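Local coordinates for mannosephosphate isomerase, putative (Archaeoglobus fulgidus, PDB 1ZX5), which probably interconverts mannose 6-phosphate and fructose 6-phosphate as a zinc-dependent isomerase of the type 1 family, at residues Glu112-Val117 with Ser188-Ala193. Residues are numbered along the deposited sequence; the frame is centred on the assembly and turned at random.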
ATOM      1  N   GLU A 112      14.784  14.086  -7.463  1.00 24.48           N
ATOM      2  CA  GLU A 112      14.059  12.939  -8.005  1.00 26.20           C
ATOM      3  C   GLU A 112      12.882  13.408  -8.866  1.00 27.47           C
ATOM      4  O   GLU A 112      12.339  14.498  -8.645  1.00 28.07           O
ATOM      5  CB  GLU A 112      13.568  12.038  -6.868  1.00 25.88           C
ATOM      6  CG  GLU A 112      14.696  11.408  -6.040  1.00 25.81           C
ATOM      7  CD  GLU A 112      15.390  10.215  -6.734  1.00 27.40           C
ATOM      8  OE1 GLU A 112      15.132   9.932  -7.935  1.00 24.95           O
ATOM      9  OE2 GLU A 112      16.192   9.540  -6.051  1.00 28.62           O
ATOM     10  N   ALA A 113      12.519  12.615  -9.868  1.00 28.60           N
ATOM     11  CA  ALA A 113      11.312  12.885 -10.649  1.00 30.01           C
ATOM     12  C   ALA A 113      10.063  12.491  -9.841  1.00 31.09           C
ATOM     13  O   ALA A 113       9.015  13.104  -9.987  1.00 31.49           O
ATOM     14  CB  ALA A 113      11.351  12.156 -11.987  1.00 29.57           C
ATOM     15  N   GLU A 114      10.174  11.478  -8.982  1.00 32.04           N
ATOM     16  CA  GLU A 114       9.053  11.151  -8.084  1.00 33.08           C
ATOM     17  C   GLU A 114       9.068  11.971  -6.787  1.00 32.73           C
ATOM     18  O   GLU A 114      10.106  12.536  -6.397  1.00 32.83           O
ATOM     19  CB  GLU A 114       9.041   9.677  -7.719  1.00 33.59           C
ATOM     20  CG  GLU A 114       9.422   8.717  -8.823  1.00 36.84           C
ATOM     21  CD  GLU A 114       9.061   7.309  -8.436  1.00 41.42           C
ATOM     22  OE1 GLU A 114       7.849   7.058  -8.263  1.00 40.59           O
ATOM     23  OE2 GLU A 114       9.983   6.468  -8.269  1.00 45.00           O
ATOM     24  N   GLY A 115       7.915  12.017  -6.121  1.00 31.94           N
ATOM     25  CA  GLY A 115       7.788  12.680  -4.827  1.00 30.66           C
ATOM     26  C   GLY A 115       8.191  11.771  -3.675  1.00 29.88           C
ATOM     27  O   GLY A 115       8.672  10.644  -3.883  1.00 29.28           O
ATOM     28  N   GLY A 116       7.992  12.278  -2.460  1.00 29.42           N
ATOM     29  CA  GLY A 116       8.221  11.531  -1.231  1.00 29.24           C
ATOM     30  C   GLY A 116       7.226  10.404  -0.998  1.00 29.11           C
ATOM     31  O   GLY A 116       6.245  10.254  -1.735  1.00 28.85           O
ATOM     32  N   VAL A 117       7.511   9.582   0.007  1.00 29.12           N
ATOM     33  CA  VAL A 117       6.695   8.410   0.291  1.00 29.09           C
ATOM     34  C   VAL A 117       6.370   8.331   1.775  1.00 29.61           C
ATOM     35  O   VAL A 117       7.276   8.296   2.617  1.00 29.92           O
ATOM     36  CB  VAL A 117       7.379   7.071  -0.124  1.00 29.16           C
ATOM     37  CG1 VAL A 117       6.351   5.919  -0.115  1.00 27.12           C
ATOM     38  CG2 VAL A 117       8.065   7.174  -1.492  1.00 28.90           C
ATOM     39  N   SER A 188       1.935   6.919  -0.808  1.00 26.89           N
ATOM     40  CA  SER A 188       2.011   7.946  -1.848  1.00 27.23           C
ATOM     41  C   SER A 188       2.220   7.269  -3.197  1.00 27.01           C
ATOM     42  O   SER A 188       2.719   6.136  -3.271  1.00 26.68           O
ATOM     43  CB  SER A 188       3.190   8.889  -1.593  1.00 26.80           C
ATOM     44  OG  SER A 188       3.224   9.304  -0.235  1.00 28.39           O
ATOM     45  N   ASN A 189       1.839   7.965  -4.260  1.00 27.27           N
ATOM     46  CA  ASN A 189       2.059   7.461  -5.600  1.00 27.82           C
ATOM     47  C   ASN A 189       3.528   7.659  -6.010  1.00 28.24           C
ATOM     48  O   ASN A 189       3.850   8.483  -6.869  1.00 28.37           O
ATOM     49  CB  ASN A 189       1.099   8.131  -6.597  1.00 27.30           C
ATOM     50  CG  ASN A 189       1.165   7.491  -7.966  1.00 28.16           C
ATOM     51  OD1 ASN A 189       1.556   6.321  -8.095  1.00 27.14           O
ATOM     52  ND2 ASN A 189       0.795   8.248  -8.999  1.00 26.93           N
ATOM     53  N   SER A 190       4.407   6.905  -5.362  1.00 28.66           N
ATOM     54  CA  SER A 190       5.849   7.002  -5.550  1.00 29.03           C
ATOM     55  C   SER A 190       6.493   5.719  -5.070  1.00 29.74           C
ATOM     56  O   SER A 190       6.059   5.124  -4.083  1.00 29.66           O
ATOM     57  CB  SER A 190       6.435   8.186  -4.774  1.00 28.91           C
ATOM     58  OG  SER A 190       7.855   8.188  -4.839  1.00 28.33           O
ATOM     59  N   THR A 191       7.544   5.309  -5.769  1.00 30.90           N
ATOM     60  CA  THR A 191       8.302   4.104  -5.416  1.00 31.87           C
ATOM     61  C   THR A 191       9.734   4.416  -4.938  1.00 31.12           C
ATOM     62  O   THR A 191      10.550   3.500  -4.827  1.00 31.98           O
ATOM     63  CB  THR A 191       8.421   3.156  -6.638  1.00 32.27           C
ATOM     64  OG1 THR A 191       8.841   3.925  -7.777  1.00 34.20           O
ATOM     65  CG2 THR A 191       7.080   2.495  -6.945  1.00 34.35           C
ATOM     66  N   LEU A 192      10.058   5.679  -4.669  1.00 29.86           N
ATOM     67  CA  LEU A 192      11.410   6.003  -4.197  1.00 28.98           C
ATOM     68  C   LEU A 192      11.727   5.223  -2.931  1.00 28.26           C
ATOM     69  O   LEU A 192      10.987   5.290  -1.946  1.00 28.10           O
ATOM     70  CB  LEU A 192      11.592   7.499  -3.930  1.00 28.44           C
ATOM     71  CG  LEU A 192      11.624   8.429  -5.135  1.00 29.70           C
ATOM     72  CD1 LEU A 192      11.770   9.861  -4.661  1.00 28.71           C
ATOM     73  CD2 LEU A 192      12.739   8.048  -6.112  1.00 30.26           C
ATOM     74  N   ALA A 193      12.817   4.467  -2.980  1.00 27.44           N
ATOM     75  CA  ALA A 193      13.277   3.682  -1.846  1.00 27.22           C
ATOM     76  C   ALA A 193      14.782   3.519  -1.955  1.00 26.82           C
ATOM     77  O   ALA A 193      15.298   3.211  -3.029  1.00 26.92           O
ATOM     78  CB  ALA A 193      12.571   2.299  -1.809  1.00 26.73           C
TER
HETATM   79  O   HOH W   1       5.099  11.086  -6.825  1.00 51.34           O
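Glu114 grips Thr191 with both carboxylate oxygens: OE2 takes the Thr191 OG1 hydroxyl through its syn lone pair at 2.8 Å, while Thr191 N reaches Glu114 OE1 at 3.1 Å from above the carboxylate plane. The glutamate chain runs extended beyond CG (chi2 -167°), which carries its acid group past Ser190 to this backbone N-H. OE1 also bonds His45 NE2. The tight part centres on Ser190 and Leu192. With chi1 at 173°, Ser190 swings OG away from its own N and onto Gly115 O at 2.8 Å, tilted 38° out of the carbonyl plane; OG also accepts a weak bond from Leu192 N. Leu192 lays CD1 3.3 Å from Gly115 O and CD2 3.5 Å from Glu112 CD; Glu112 OE2 hydrogen-bonds Tyr194 OH and forms a salt bridge with Lys203. Val117 CG2 closes the buried end against Ser190 OG. The looser side is wet: one water accepts from Gly115 N and donates to Asn189 O, bridging two backbone groups too far apart for a direct bond. Shortening Glu114 to an alanine would probably deprive Thr191 N and OG1 of this acceptor and His45 NE2 of this carboxylate. In the cupin-type catalytic part of the fold, three direct hydrogen bonds and the packing of Leu192 and Val117 thus join loops where strand 181-188 ends and 119-123 begins; held by Thr191 and His45 at once, the carboxylate is probably fixed in its rotation.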